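Local coordinates for hemolysin BL lytic component L1 (Bacillus cereus, PDB 7NMQ), which probably serves as one lytic component of the haemolysin BL enterotoxin, an alpha-helical pore-forming toxin that acts on membranes, at residues D88-F91 with Q92-D96; Y95-L98 with V99-Q103. All blocks are in the same frame, centred on the assembly; numbering follows the deposited sequence.

Contacts 1 and 2 are overlapping stretches of helix 45-103, near its C-terminal end; their centres lie about 11 Å apart, and both include Tyr95 and Asp96. Tyr95 is the joint between them: its backbone and CD1 belong to the turn after Phe91 in contact 1, while its ring receives Val99 in contact 2. Both contacts touch helices 107-154 and 330-357 of the elongated helical bundle. Their centres are about 29 Å and 39 Å from the centre of the chain, contact 2 being farther out. Contact 1 has one amide-carboxylate bond between side chains, whereas contact 2 has a CH-pi contact and a threonine hydroxyl bonded to the backbone.

Contact 1 (D88-F91 with Q92-D96); sequences DEQF and QNYYD
Asp88 and Gln92, one helical turn apart, are joined twice: Gln92 N donates to Asp88 O (2.8 Å), and Gln92 NE2 to Asp88 OD1 (2.9 Å, nearly straight). OD1 is met on its syn side, 23° out of the carboxylate plane, while it lies nearly within the amide plane. Gln92 CG stands beside its own backbone N (chi1 -62°), 3.1 Å from Asp88 O, and the bend at chi2 (-63°) then brings NE2 to Asp88 OD1. Gln92 OE1 is held by Lys344, so both ends of the amide are used.

The i to i+4 backbone bonds of the helix continue from Asn93 N to Glu89 O and from Tyr94 N to Gln90 O, with a weak second bond from Tyr94 N to Phe91 O.

Among the looser contacts, the extended Gln90 runs alongside Tyr94, pointing the same way, with Gln90 NE2 3.6 Å from Tyr94 CE1. Gln90 OE1 hydrogen-bonds to Thr120 OG1 and Tyr94 OH to Asp116 OD2. Phe91 CE1 approaches Tyr95 CD1 at 4.3 Å.

Helix 45-103 thus faces two neighbours here: Phe91 meets Trp347 and Ala343 of helix 330-357, and, with Gln90, Leu117 of helix 107-154.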
# COMPACT_ATOMS: atom_id res chain seq x y z
N ASP A 88 -6.09 2.59 21.21
CA ASP A 88 -7.52 2.49 21.55
C ASP A 88 -7.68 1.63 22.80
O ASP A 88 -8.45 2.00 23.71
CB ASP A 88 -8.36 1.89 20.44
CG ASP A 88 -9.81 1.72 20.88
OD1 ASP A 88 -10.42 2.73 21.28
OD2 ASP A 88 -10.36 0.57 20.71
N GLU A 89 -7.02 0.47 22.87
CA GLU A 89 -7.20 -0.42 24.05
C GLU A 89 -6.71 0.33 25.30
O GLU A 89 -7.38 0.23 26.35
CB GLU A 89 -6.49 -1.76 23.89
CG GLU A 89 -6.81 -2.43 22.56
CD GLU A 89 -7.72 -3.65 22.50
OE1 GLU A 89 -7.23 -4.76 22.70
OE2 GLU A 89 -8.90 -3.49 22.16
N GLN A 90 -5.63 1.10 25.21
CA GLN A 90 -5.15 1.84 26.40
C GLN A 90 -6.19 2.91 26.76
O GLN A 90 -6.51 3.04 27.94
CB GLN A 90 -3.79 2.47 26.14
CG GLN A 90 -3.20 3.07 27.39
CD GLN A 90 -1.82 3.63 27.23
OE1 GLN A 90 -1.24 3.60 26.17
NE2 GLN A 90 -1.24 4.09 28.30
N PHE A 91 -6.64 3.70 25.82
CA PHE A 91 -7.60 4.80 26.05
C PHE A 91 -8.87 4.22 26.69
O PHE A 91 -9.36 4.73 27.71
CB PHE A 91 -7.91 5.55 24.76
CG PHE A 91 -8.71 6.79 25.01
CD1 PHE A 91 -10.07 6.74 25.16
CD2 PHE A 91 -8.06 7.97 25.35
CE1 PHE A 91 -10.78 7.88 25.48
CE2 PHE A 91 -8.76 9.11 25.65
CZ PHE A 91 -10.12 9.07 25.73
N GLN A 92 -9.38 3.11 26.12
CA GLN A 92 -10.64 2.53 26.63
C GLN A 92 -10.43 2.08 28.06
O GLN A 92 -11.36 2.19 28.88
CB GLN A 92 -11.12 1.35 25.80
CG GLN A 92 -11.43 1.69 24.35
CD GLN A 92 -12.56 2.67 24.19
OE1 GLN A 92 -13.48 2.71 25.02
NE2 GLN A 92 -12.51 3.43 23.10
N ASN A 93 -9.27 1.51 28.35
CA ASN A 93 -8.98 0.98 29.69
C ASN A 93 -8.71 2.12 30.70
O ASN A 93 -8.91 1.87 31.90
CB ASN A 93 -7.83 0.00 29.63
CG ASN A 93 -7.75 -0.73 30.94
OD1 ASN A 93 -8.76 -1.22 31.46
ND2 ASN A 93 -6.57 -0.77 31.49
N TYR A 94 -8.22 3.26 30.26
CA TYR A 94 -7.95 4.42 31.16
C TYR A 94 -9.26 5.19 31.37
O TYR A 94 -9.32 5.94 32.35
CB TYR A 94 -6.86 5.34 30.61
CG TYR A 94 -5.43 4.99 30.95
CD1 TYR A 94 -4.88 3.77 30.64
CD2 TYR A 94 -4.63 5.86 31.66
CE1 TYR A 94 -3.57 3.43 30.95
CE2 TYR A 94 -3.32 5.53 31.99
CZ TYR A 94 -2.78 4.32 31.64
OH TYR A 94 -1.48 4.03 31.99
N TYR A 95 -10.23 5.08 30.49
CA TYR A 95 -11.36 6.03 30.43
C TYR A 95 -12.05 6.13 31.78
O TYR A 95 -12.30 7.26 32.28
CB TYR A 95 -12.36 5.57 29.36
CG TYR A 95 -13.60 6.43 29.29
CD1 TYR A 95 -13.60 7.66 28.66
CD2 TYR A 95 -14.76 6.05 29.93
CE1 TYR A 95 -14.75 8.43 28.57
CE2 TYR A 95 -15.92 6.81 29.85
CZ TYR A 95 -15.92 8.02 29.19
OH TYR A 95 -17.09 8.74 29.18
N ASP A 96 -12.43 5.01 32.38
CA ASP A 96 -13.20 5.13 33.65
C ASP A 96 -12.39 5.85 34.76
O ASP A 96 -12.99 6.62 35.55
CB ASP A 96 -13.68 3.78 34.14
CG ASP A 96 -14.85 3.20 33.38
OD1 ASP A 96 -15.52 3.96 32.65
OD2 ASP A 96 -15.07 1.97 33.53

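Contact 2 (Y95-L98 with V99-Q103); sequences YDTL and VETVQ
The last two and a half turns of helix 45-103, just before the chain passes into helix 107-154, hold this contact of residues three and four apart. Tyr95 and Val99 make its apolar part. Val99 CG2 sits over one face of the Tyr95 ring in a CH-pi contact, 3.9 Å from the ring centroid and 19° off the ring normal. Val99 CG2 is displaced toward the rim, and Tyr95 CZ, at 3.6 Å, is the ring atom nearest to it. CG2 lies beside the backbone N of Val99, opposite the carbonyl carbon, a rotation that turns this methyl back over the preceding turn. The same ring makes a cation-pi contact with Lys344 and touches Leu340 of helix 330-357.

Along the backbone, Val99 N donates to Tyr95 O, almost straight at 174°, and Glu100 N and Thr101 N follow to Asp96 O and Thr97 O. Leu98 O accepts two bonds from the same face of its plane: Thr101 OG1 at 2.8 Å and Val102 N at 3.2 Å. With chi1 at 63°, the Thr101 hydroxyl is folded against its own backbone and directed at the previous turn. Leu98, Thr101 and Val102 all pack on Leu110 of helix 107-154.

On the other flank, Glu100 OE2 forms a salt bridge to Lys104, its chain extended beyond CG.

Thr101 is a buried residue, and the bond from OG1 to Leu98 O gives its hydroxyl a partner within the helix, amid the leucine packing. Glu100, by contrast, pairs its carboxylate with a lysine, which would probably favour its ionised form.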
# COMPACT_ATOMS: atom_id res chain seq x y z
N TYR A 95 -10.23 5.08 30.49
CA TYR A 95 -11.36 6.03 30.43
C TYR A 95 -12.05 6.13 31.78
O TYR A 95 -12.30 7.26 32.28
CB TYR A 95 -12.36 5.57 29.36
CG TYR A 95 -13.60 6.43 29.29
CD1 TYR A 95 -13.60 7.66 28.66
CD2 TYR A 95 -14.76 6.05 29.93
CE1 TYR A 95 -14.75 8.43 28.57
CE2 TYR A 95 -15.92 6.81 29.85
CZ TYR A 95 -15.92 8.02 29.19
OH TYR A 95 -17.09 8.74 29.18
N ASP A 96 -12.43 5.01 32.38
CA ASP A 96 -13.20 5.13 33.65
C ASP A 96 -12.39 5.85 34.76
O ASP A 96 -12.99 6.62 35.55
CB ASP A 96 -13.68 3.78 34.14
CG ASP A 96 -14.85 3.20 33.38
OD1 ASP A 96 -15.52 3.96 32.65
OD2 ASP A 96 -15.07 1.97 33.53
N THR A 97 -11.09 5.60 34.85
CA THR A 97 -10.20 6.26 35.82
C THR A 97 -10.15 7.75 35.51
O THR A 97 -10.18 8.58 36.45
CB THR A 97 -8.79 5.68 35.86
OG1 THR A 97 -8.93 4.30 36.16
CG2 THR A 97 -7.88 6.36 36.84
N LEU A 98 -9.98 8.13 34.24
CA LEU A 98 -9.91 9.56 33.92
C LEU A 98 -11.23 10.23 34.32
O LEU A 98 -11.19 11.31 34.91
CB LEU A 98 -9.62 9.76 32.43
CG LEU A 98 -8.33 9.13 31.92
CD1 LEU A 98 -8.21 9.19 30.40
CD2 LEU A 98 -7.14 9.73 32.58
N VAL A 99 -12.36 9.65 33.99
CA VAL A 99 -13.66 10.24 34.39
C VAL A 99 -13.74 10.33 35.93
O VAL A 99 -14.23 11.36 36.44
CB VAL A 99 -14.83 9.46 33.76
CG1 VAL A 99 -16.17 9.90 34.34
CG2 VAL A 99 -14.83 9.65 32.25
N GLU A 100 -13.31 9.29 36.64
CA GLU A 100 -13.33 9.20 38.13
C GLU A 100 -12.48 10.35 38.70
O GLU A 100 -12.91 11.01 39.64
CB GLU A 100 -12.79 7.83 38.58
CG GLU A 100 -12.64 7.68 40.08
CD GLU A 100 -11.89 6.40 40.47
OE1 GLU A 100 -11.41 5.64 39.54
OE2 GLU A 100 -11.69 6.18 41.69
N THR A 101 -11.30 10.56 38.15
CA THR A 101 -10.41 11.61 38.69
C THR A 101 -11.06 12.97 38.50
O THR A 101 -10.86 13.84 39.35
CB THR A 101 -9.01 11.58 38.09
OG1 THR A 101 -9.10 11.84 36.68
CG2 THR A 101 -8.29 10.29 38.39
N VAL A 102 -11.82 13.19 37.44
CA VAL A 102 -12.56 14.47 37.30
C VAL A 102 -13.63 14.54 38.38
O VAL A 102 -13.75 15.60 39.07
CB VAL A 102 -13.15 14.63 35.90
CG1 VAL A 102 -14.09 15.83 35.86
CG2 VAL A 102 -12.01 14.74 34.89
N GLN A 103 -14.40 13.47 38.58
CA GLN A 103 -15.52 13.48 39.57
C GLN A 103 -15.00 13.65 41.01
O GLN A 103 -15.73 14.23 41.83
CB GLN A 103 -16.32 12.19 39.39
CG GLN A 103 -17.23 12.25 38.18
CD GLN A 103 -18.04 13.52 38.23
OE1 GLN A 103 -18.95 13.67 39.06
NE2 GLN A 103 -17.68 14.47 37.38
O HOH W 1 -11.69 3.74 38.04